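PDB 4QI8: lytic polysaccharide monooxygenase from Neurospora crassa, which probably uses a copper centre and a reduced electron donor to cleave the glycosidic bonds of cellulose oxidatively. Local coordinates for residues A[76-81]-A[121-126]. Numbering follows the deposited sequence.
Sequences MQFYLA and SSFPVK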
loop_
_atom_site.group_PDB
_atom_site.type_symbol
_atom_site.label_atom_id
_atom_site.label_comp_id
_atom_site.label_asym_id
_atom_site.label_seq_id
_atom_site.Cartn_x
_atom_site.Cartn_y
_atom_site.Cartn_z
ATOM N N MET A 76 -5.306 -4.014 5.023
ATOM C CA MET A 76 -4.142 -3.220 4.650
ATOM C C MET A 76 -3.148 -4.076 3.878
ATOM O O MET A 76 -2.922 -5.247 4.218
ATOM C CB MET A 76 -3.413 -2.686 5.880
ATOM C CG MET A 76 -4.176 -1.669 6.678
ATOM S SD MET A 76 -4.545 -0.139 5.780
ATOM C CE MET A 76 -2.928 0.412 5.337
ATOM N N GLN A 77 -2.506 -3.478 2.879
ATOM C CA GLN A 77 -1.393 -4.117 2.172
ATOM C C GLN A 77 -0.342 -3.052 1.873
ATOM O O GLN A 77 -0.680 -1.888 1.637
ATOM C CB GLN A 77 -1.857 -4.810 0.883
ATOM C CG GLN A 77 -3.143 -5.595 1.064
ATOM C CD GLN A 77 -3.447 -6.614 -0.023
ATOM O OE1 GLN A 77 -3.999 -7.672 0.267
ATOM N NE2 GLN A 77 -3.115 -6.299 -1.266
ATOM N N PHE A 78 0.926 -3.455 1.885
ATOM C CA PHE A 78 2.038 -2.555 1.584
ATOM C C PHE A 78 2.971 -3.177 0.557
ATOM O O PHE A 78 3.269 -4.375 0.614
ATOM C CB PHE A 78 2.845 -2.217 2.853
ATOM C CG PHE A 78 2.082 -1.413 3.872
ATOM C CD1 PHE A 78 1.985 -0.031 3.754
ATOM C CD2 PHE A 78 1.460 -2.034 4.947
ATOM C CE1 PHE A 78 1.292 0.703 4.686
ATOM C CE2 PHE A 78 0.747 -1.292 5.870
ATOM C CZ PHE A 78 0.664 0.072 5.736
ATOM N N TYR A 79 3.456 -2.343 -0.360
ATOM C CA TYR A 79 4.380 -2.752 -1.401
ATOM C C TYR A 79 5.549 -1.776 -1.459
ATOM O O TYR A 79 5.393 -0.581 -1.181
ATOM C CB TYR A 79 3.723 -2.733 -2.773
ATOM C CG TYR A 79 2.606 -3.715 -3.047
ATOM C CD1 TYR A 79 1.344 -3.558 -2.492
ATOM C CD2 TYR A 79 2.806 -4.790 -3.921
ATOM C CE1 TYR A 79 0.310 -4.452 -2.796
ATOM C CE2 TYR A 79 1.781 -5.661 -4.239
ATOM C CZ TYR A 79 0.547 -5.498 -3.676
ATOM O OH TYR A 79 -0.454 -6.371 -4.020
ATOM N N LEU A 80 6.700 -2.292 -1.879
ATOM C CA LEU A 80 7.856 -1.467 -2.197
ATOM C C LEU A 80 8.202 -1.557 -3.678
ATOM O O LEU A 80 7.954 -2.577 -4.325
ATOM C CB LEU A 80 9.076 -1.959 -1.424
ATOM C CG LEU A 80 9.133 -1.581 0.053
ATOM C CD1 LEU A 80 10.263 -2.322 0.767
ATOM C CD2 LEU A 80 9.319 -0.070 0.232
ATOM N N ALA A 81 8.815 -0.494 -4.194
ATOM C CA ALA A 81 9.387 -0.498 -5.541
ATOM C C ALA A 81 10.674 0.300 -5.499
ATOM O O ALA A 81 10.688 1.428 -5.013
ATOM C CB ALA A 81 8.420 0.099 -6.553
ATOM N N SER A 121 -5.203 4.203 13.477
ATOM C CA SER A 121 -4.818 5.510 12.939
ATOM C C SER A 121 -3.433 5.481 12.300
ATOM O O SER A 121 -2.998 6.456 11.688
ATOM C CB SER A 121 -4.816 6.554 14.071
ATOM O OG SER A 121 -3.942 6.158 15.124
ATOM N N SER A 122 -2.720 4.378 12.485
ATOM C CA SER A 122 -1.406 4.223 11.899
ATOM C C SER A 122 -1.042 2.741 11.919
ATOM O O SER A 122 -1.658 1.944 12.638
ATOM C CB SER A 122 -0.377 5.068 12.636
ATOM O OG SER A 122 -0.216 4.635 13.968
ATOM N N PHE A 123 -0.032 2.393 11.129
ATOM C CA PHE A 123 0.355 1.005 10.911
ATOM C C PHE A 123 1.866 0.860 10.914
ATOM O O PHE A 123 2.554 1.610 10.237
ATOM C CB PHE A 123 -0.196 0.512 9.574
ATOM C CG PHE A 123 -1.679 0.531 9.533
ATOM C CD1 PHE A 123 -2.372 1.639 9.071
ATOM C CD2 PHE A 123 -2.400 -0.536 10.042
ATOM C CE1 PHE A 123 -3.746 1.653 9.098
ATOM C CE2 PHE A 123 -3.767 -0.515 10.070
ATOM C CZ PHE A 123 -4.438 0.580 9.605
ATOM N N PRO A 124 2.385 -0.111 11.674
ATOM C CA PRO A 124 3.812 -0.400 11.614
ATOM C C PRO A 124 4.122 -1.171 10.353
ATOM O O PRO A 124 3.445 -2.151 10.035
ATOM C CB PRO A 124 4.039 -1.278 12.842
ATOM C CG PRO A 124 2.750 -1.985 13.028
ATOM C CD PRO A 124 1.696 -0.983 12.641
ATOM N N VAL A 125 5.132 -0.712 9.633
ATOM C CA VAL A 125 5.532 -1.322 8.379
ATOM C C VAL A 125 6.964 -1.788 8.534
ATOM O O VAL A 125 7.875 -0.978 8.685
ATOM C CB VAL A 125 5.443 -0.329 7.195
ATOM C CG1 VAL A 125 5.833 -1.009 5.909
ATOM C CG2 VAL A 125 4.046 0.268 7.069
ATOM N N LYS A 126 7.158 -3.099 8.533
ATOM C CA LYS A 126 8.493 -3.655 8.673
ATOM C C LYS A 126 9.187 -3.730 7.317
ATOM O O LYS A 126 8.732 -4.414 6.396
ATOM C CB LYS A 126 8.463 -5.033 9.345
ATOM C CG LYS A 126 9.861 -5.632 9.627
ATOM C CD LYS A 126 10.820 -4.675 10.383
ATOM C CE LYS A 126 10.933 -4.986 11.874
ATOM N NZ LYS A 126 11.750 -3.959 12.604
#
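Val125 sets its CG2 methyl over the middle of the Phe78 ring, 3.6 Å from the ring centroid and 11° off the normal, a CH-pi contact in which all six ring carbons lie within about 4.1 Å of the methyl, CZ nearest. In Val125 CG1 is anti to the backbone N (chi1 -179°), which leaves CG2 as the branch that meets the ring. A second CH-pi contact is less centred: Met76 CG lies over one face of the Phe123 ring, displaced toward the rim, 3.6 Å from Phe123 CE2. From there the methionine chain bends at chi2 and chi3 and curls across that face. Met76 SD is thereby 4.1 Å from the Phe123 ring centroid, a Met-aromatic contact, and Met76 CE reaches Phe123 CD1 and CE1. The two phenylalanines come closest at Phe78 CZ, 4.0 Å from Phe123 CB, their side chains crossing at about a right angle. Phe78 thus touches both Phe123 and Val125; an alanine here would probably open a gap beneath Val125 CG2 and leave Phe123 CB without its neighbour at CZ. No hydrogen bond links the segments, and all four touching residues are buried, so apolar packing alone joins them. The strands run in roughly the same direction, 37° apart with their axes 9.2 Å from each other at closest, as for facing sheets of a beta-sandwich. Strand 122-126 is an edge of the three-stranded antiparallel sheet, next to 61-67, whereas strand 76-82 runs between 134-144 and 99-104 in the larger mixed sheet. Phe4 of strand 3-8 touches both Met76 and Phe123, while from strand 134-144 His142 packs on Met76 and Ala140 on Phe78.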